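Lipid-transfer protein (Thermomonospora curvata, PDB 6OK1) is a lipid-transfer protein of the thiolase superfamily, built on the thiolase fold. Local coordinates at residues I13-F18 and G220-V225; C107-N112 and Y344-N349. All coordinates share one frame; numbering follows the deposited sequence.

Both interactions are built on one mixed sheet of the thiolase fold, where strand 219-228 lies between strands 8-15 and 104-112. Interaction 1 joins the first two of these strands edge to edge; interaction 2 lays the start of helix 348-359, with the turn before it, against strand 104-112. Their centres are about 7 Å apart, and backbone pairing between 219-228 and 104-112 ties them directly. Along the chain the segments alternate: 13-18, 107-112, 220-225, 344-349. Interaction 1 stays within the N-terminal thiolase region, whereas interaction 2 reaches from there to the C-terminal thiolase-like region, so residues of both halves of the chain meet at this part of the sheet.

Interaction 1. Residues I13-F18 and G220-V225; sequences IGATEF and GGQALV
Gly14 and Ala223 form a hydrogen-bonded pair between antiparallel strands 8-15 and 219-228, neighbours in the mixed sheet of this thiolase fold. Gly14 N gives to Ala223 O at 3.1 Å, and Ala223 N returns to Gly14 O at 2.8 Å; Ile13 with Leu224 and Ala15 with Gln222 are the non-hydrogen-bonded pairs to either side. Thr16 N carries the pairing past the end of the first strand by binding Gly221 O.

Side chains supply further polar links. With OG1 held between its own N and carbonyl carbon (chi1 68°), Thr16 accepts from Gly221 N over 2.9 Å, and the same hydroxyl donates to Glu17 O, fixing its rotation.

Apolar packing is lighter. Ile13 CG2 meets Leu224 CD2 at 3.8 Å, the two side chains slanting past each other on the face shared with Ala15 and Gln222, which helix 348-359 covers.

Phe18 comes alongside Gly220, edge-on to the strand, its CE1 and CZ meeting two oxygens in the ring plane, Gly221 O and Gln222 OE1.

The Gln222 chain bends at chi2 (77°), turning the amide toward strand 8-15 and forward along its own strand. NE2 thereby reaches Ala223 O at 3.2 Å, on the opposite face of that carbonyl from Gly14 N.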
loop_
_atom_site.group_PDB
_atom_site.type_symbol
_atom_site.label_atom_id
_atom_site.label_comp_id
_atom_site.label_asym_id
_atom_site.label_seq_id
_atom_site.Cartn_x
_atom_site.Cartn_y
_atom_site.Cartn_z
ATOM N N ILE A 13 -19.398 -0.942 13.290
ATOM C CA ILE A 13 -19.453 -1.425 11.919
ATOM C C ILE A 13 -20.389 -0.522 11.126
ATOM O O ILE A 13 -21.394 -0.013 11.634
ATOM C CB ILE A 13 -19.900 -2.906 11.829
ATOM C CG1 ILE A 13 -21.334 -3.076 12.352
ATOM C CG2 ILE A 13 -18.912 -3.786 12.604
ATOM C CD1 ILE A 13 -21.849 -4.498 12.270
ATOM N N GLY A 14 -20.053 -0.331 9.858
ATOM C CA GLY A 14 -20.853 0.508 8.994
ATOM C C GLY A 14 -20.693 0.084 7.561
ATOM O O GLY A 14 -19.595 -0.278 7.126
ATOM N N ALA A 15 -21.783 0.128 6.812
ATOM C CA ALA A 15 -21.755 -0.305 5.422
ATOM C C ALA A 15 -22.750 0.510 4.614
ATOM O O ALA A 15 -23.741 1.021 5.148
ATOM C CB ALA A 15 -22.092 -1.795 5.304
ATOM N N THR A 16 -22.448 0.661 3.328
ATOM C CA THR A 16 -23.440 1.084 2.360
ATOM C C THR A 16 -24.297 -0.120 2.035
ATOM O O THR A 16 -24.003 -1.244 2.454
ATOM C CB THR A 16 -22.794 1.621 1.074
ATOM O OG1 THR A 16 -22.150 0.553 0.364
ATOM C CG2 THR A 16 -21.782 2.694 1.402
ATOM N N GLU A 17 -25.341 0.103 1.246
ATOM C CA GLU A 17 -25.971 -1.020 0.583
ATOM C C GLU A 17 -24.962 -1.649 -0.366
ATOM O O GLU A 17 -24.094 -0.964 -0.920
ATOM C CB GLU A 17 -27.239 -0.573 -0.166
ATOM C CG GLU A 17 -27.019 -0.086 -1.589
ATOM C CD GLU A 17 -26.322 1.272 -1.675
ATOM O OE1 GLU A 17 -26.218 1.960 -0.635
ATOM O OE2 GLU A 17 -25.895 1.645 -2.800
ATOM N N PHE A 18 -25.017 -2.972 -0.472
ATOM C CA PHE A 18 -24.249 -3.721 -1.448
ATOM C C PHE A 18 -25.123 -3.933 -2.676
ATOM O O PHE A 18 -26.239 -4.453 -2.559
ATOM C CB PHE A 18 -23.802 -5.066 -0.861
ATOM C CG PHE A 18 -23.075 -4.941 0.448
ATOM C CD1 PHE A 18 -22.227 -3.871 0.667
ATOM C CD2 PHE A 18 -23.232 -5.884 1.459
ATOM C CE1 PHE A 18 -21.533 -3.746 1.872
ATOM C CE2 PHE A 18 -22.517 -5.779 2.655
ATOM C CZ PHE A 18 -21.674 -4.698 2.856
ATOM N N GLY A 220 -20.026 -1.231 -3.367
ATOM C CA GLY A 220 -20.344 -0.954 -1.983
ATOM C C GLY A 220 -19.115 -0.633 -1.154
ATOM O O GLY A 220 -17.977 -0.701 -1.626
ATOM N N GLY A 221 -19.383 -0.275 0.095
ATOM C CA GLY A 221 -18.327 0.070 1.050
ATOM C C GLY A 221 -18.605 -0.513 2.420
ATOM O O GLY A 221 -19.757 -0.688 2.824
ATOM N N GLN A 222 -17.517 -0.842 3.131
ATOM C CA GLN A 222 -17.568 -1.431 4.465
ATOM C C GLN A 222 -16.504 -0.778 5.332
ATOM O O GLN A 222 -15.358 -0.615 4.894
ATOM C CB GLN A 222 -17.330 -2.942 4.418
ATOM C CG GLN A 222 -17.280 -3.624 5.762
ATOM C CD GLN A 222 -18.660 -3.810 6.373
ATOM O OE1 GLN A 222 -19.502 -4.529 5.827
ATOM N NE2 GLN A 222 -18.875 -3.201 7.532
ATOM N N ALA A 223 -16.870 -0.446 6.578
ATOM C CA ALA A 223 -15.930 0.161 7.515
ATOM C C ALA A 223 -16.096 -0.461 8.892
ATOM O O ALA A 223 -17.129 -1.044 9.208
ATOM C CB ALA A 223 -16.115 1.684 7.616
ATOM N N LEU A 224 -15.023 -0.382 9.680
ATOM C CA LEU A 224 -14.924 -1.003 11.001
ATOM C C LEU A 224 -14.153 -0.047 11.901
ATOM O O LEU A 224 -13.104 0.444 11.489
ATOM C CB LEU A 224 -14.173 -2.340 10.940
ATOM C CG LEU A 224 -14.598 -3.351 9.871
ATOM C CD1 LEU A 224 -13.523 -4.369 9.636
ATOM C CD2 LEU A 224 -15.885 -4.065 10.262
ATOM N N VAL A 225 -14.644 0.183 13.129
ATOM C CA VAL A 225 -14.006 1.076 14.101
ATOM C C VAL A 225 -13.336 0.240 15.187
ATOM O O VAL A 225 -13.989 -0.571 15.850
ATOM C CB VAL A 225 -15.027 2.040 14.732
ATOM C CG1 VAL A 225 -14.379 2.845 15.846
ATOM C CG2 VAL A 225 -15.559 2.977 13.675
#

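Interaction 2. Residues C107-N112 and Y344-N349; sequences CYRAFN and YIHGMN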
loop_
_atom_site.group_PDB
_atom_site.type_symbol
_atom_site.label_atom_id
_atom_site.label_comp_id
_atom_site.label_asym_id
_atom_site.label_seq_id
_atom_site.Cartn_x
_atom_site.Cartn_y
_atom_site.Cartn_z
ATOM N N CYS A 107 -10.971 1.074 9.734
ATOM C CA CYS A 107 -10.532 0.229 8.636
ATOM C C CYS A 107 -11.642 0.212 7.592
ATOM O O CYS A 107 -12.804 0.030 7.950
ATOM C CB CYS A 107 -10.254 -1.197 9.121
ATOM S SG CYS A 107 -9.236 -1.290 10.597
ATOM N N TYR A 108 -11.301 0.412 6.309
ATOM C CA TYR A 108 -12.362 0.519 5.307
ATOM C C TYR A 108 -11.930 -0.019 3.948
ATOM O O TYR A 108 -10.745 -0.160 3.649
ATOM C CB TYR A 108 -12.838 1.978 5.149
ATOM C CG TYR A 108 -11.785 2.928 4.592
ATOM C CD1 TYR A 108 -10.899 3.565 5.429
ATOM C CD2 TYR A 108 -11.692 3.191 3.230
ATOM C CE1 TYR A 108 -9.937 4.433 4.920
ATOM C CE2 TYR A 108 -10.720 4.048 2.720
ATOM C CZ TYR A 108 -9.866 4.666 3.576
ATOM O OH TYR A 108 -8.905 5.511 3.116
ATOM N N ARG A 109 -12.934 -0.308 3.118
ATOM C CA ARG A 109 -12.750 -0.643 1.718
ATOM C C ARG A 109 -14.044 -0.274 1.021
ATOM O O ARG A 109 -15.124 -0.625 1.503
ATOM C CB ARG A 109 -12.430 -2.136 1.531
ATOM C CG ARG A 109 -12.042 -2.547 0.120
ATOM C CD ARG A 109 -10.643 -2.095 -0.229
ATOM N NE ARG A 109 -10.224 -2.597 -1.538
ATOM C CZ ARG A 109 -10.326 -1.947 -2.688
ATOM N NH1 ARG A 109 -10.809 -0.704 -2.758
ATOM N NH2 ARG A 109 -9.932 -2.557 -3.811
ATOM N N ALA A 110 -13.943 0.428 -0.097
ATOM C CA ALA A 110 -15.135 0.744 -0.877
ATOM C C ALA A 110 -14.797 0.809 -2.356
ATOM O O ALA A 110 -13.746 1.327 -2.740
ATOM C CB ALA A 110 -15.757 2.073 -0.422
ATOM N N PHE A 111 -15.684 0.273 -3.191
ATOM C CA PHE A 111 -15.410 0.272 -4.619
ATOM C C PHE A 111 -16.690 0.072 -5.414
ATOM O O PHE A 111 -17.733 -0.351 -4.887
ATOM C CB PHE A 111 -14.372 -0.802 -5.007
ATOM C CG PHE A 111 -14.583 -2.163 -4.379
ATOM C CD1 PHE A 111 -15.811 -2.813 -4.425
ATOM C CD2 PHE A 111 -13.501 -2.838 -3.819
ATOM C CE1 PHE A 111 -15.974 -4.098 -3.882
ATOM C CE2 PHE A 111 -13.644 -4.125 -3.287
ATOM C CZ PHE A 111 -14.897 -4.754 -3.310
ATOM N N ASN A 112 -16.584 0.373 -6.706
ATOM C CA ASN A 112 -17.589 0.017 -7.697
ATOM C C ASN A 112 -17.036 -1.066 -8.613
ATOM O O ASN A 112 -16.745 -0.831 -9.777
ATOM C CB ASN A 112 -17.969 1.240 -8.513
ATOM C CG ASN A 112 -18.774 2.224 -7.718
ATOM O OD1 ASN A 112 -19.698 1.845 -6.992
ATOM N ND2 ASN A 112 -18.424 3.501 -7.833
ATOM N N TYR A 344 -19.342 -9.324 -2.425
ATOM C CA TYR A 344 -17.886 -9.446 -2.547
ATOM C C TYR A 344 -17.260 -8.091 -2.217
ATOM O O TYR A 344 -16.927 -7.302 -3.098
ATOM C CB TYR A 344 -17.520 -9.904 -3.952
ATOM C CG TYR A 344 -16.066 -10.249 -4.213
ATOM C CD1 TYR A 344 -15.240 -10.774 -3.220
ATOM C CD2 TYR A 344 -15.537 -10.065 -5.475
ATOM C CE1 TYR A 344 -13.903 -11.106 -3.506
ATOM C CE2 TYR A 344 -14.222 -10.395 -5.769
ATOM C CZ TYR A 344 -13.416 -10.921 -4.774
ATOM O OH TYR A 344 -12.121 -11.260 -5.081
ATOM N N ILE A 345 -17.100 -7.817 -0.915
ATOM C CA ILE A 345 -16.379 -6.624 -0.491
ATOM C C ILE A 345 -14.992 -7.049 -0.000
ATOM O O ILE A 345 -14.482 -6.560 1.019
ATOM C CB ILE A 345 -17.157 -5.845 0.581
ATOM C CG1 ILE A 345 -18.660 -5.809 0.234
ATOM C CG2 ILE A 345 -16.591 -4.443 0.683
ATOM C CD1 ILE A 345 -19.000 -5.093 -1.094
ATOM N N HIS A 346 -14.371 -7.952 -0.765
ATOM C CA HIS A 346 -13.021 -8.450 -0.511
ATOM C C HIS A 346 -12.819 -8.763 0.971
ATOM O O HIS A 346 -11.771 -8.436 1.554
ATOM C CB HIS A 346 -11.982 -7.456 -1.031
ATOM C CG HIS A 346 -12.006 -7.283 -2.518
ATOM N ND1 HIS A 346 -11.002 -6.636 -3.208
ATOM C CD2 HIS A 346 -12.913 -7.669 -3.448
ATOM C CE1 HIS A 346 -11.290 -6.636 -4.500
ATOM N NE2 HIS A 346 -12.446 -7.251 -4.669
ATOM N N GLY A 347 -13.815 -9.436 1.573
ATOM C CA GLY A 347 -13.723 -10.002 2.909
ATOM C C GLY A 347 -14.151 -9.084 4.034
ATOM O O GLY A 347 -14.434 -9.559 5.140
ATOM N N MET A 348 -14.213 -7.780 3.778
ATOM C CA MET A 348 -14.485 -6.839 4.858
ATOM C C MET A 348 -15.867 -7.028 5.451
ATOM O O MET A 348 -16.045 -6.900 6.673
ATOM C CB MET A 348 -14.301 -5.419 4.345
ATOM C CG MET A 348 -12.872 -5.118 3.989
ATOM S SD MET A 348 -11.721 -5.101 5.423
ATOM C CE MET A 348 -11.945 -3.444 6.051
ATOM N N ASN A 349 -16.864 -7.325 4.610
ATOM C CA ASN A 349 -18.201 -7.568 5.124
ATOM C C ASN A 349 -18.272 -8.847 5.956
ATOM O O ASN A 349 -19.128 -8.947 6.831
ATOM C CB ASN A 349 -19.240 -7.587 3.986
ATOM C CG ASN A 349 -18.890 -8.559 2.862
ATOM O OD1 ASN A 349 -17.753 -8.629 2.423
ATOM N ND2 ASN A 349 -19.894 -9.288 2.367
HETATM O O HOH W 1 -8.783 -5.060 -3.115
#
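Phe111 drives its ring edge into the face of His346, a T-shaped pair with centroids 4.6 Å apart and planes at 57°. Here the packing is tight: Phe111 CE2 stands over the centre of the imidazole, while CZ comes within 3.3 Å of Tyr344 O, which lies in the plane of the phenyl ring. Within its own segment His346 sets CD2 over the centre of the Tyr344 ring face. The neighbouring phenyl atom, Phe111 CD2, sits over the centre of one face of the Arg109 guanidinium.

The polar side is looser and bridged by water. Arg109 NH2 donates to a water at 2.8 Å, which lies 2.7 Å from His346 ND1, the two side chains themselves standing apart. Each has a firmer partner elsewhere: Arg109 NH1 pairs with Asp57, and His346 NE2 with Glu113. Toward Cys107 the contact is carried by Met348, which, bent at chi2 and chi3, lays CG 3.9 Å from Arg109 CB and brings CE up to Cys107 CB.

The type I' turn from Ile345 to Met348, with Gly347 as N-cap, starts helix 348-359 over strands 104-112 and 219-228 of the thiolase-fold sheet, where Met348 also touches Gln222, Leu224 and helix 86-98.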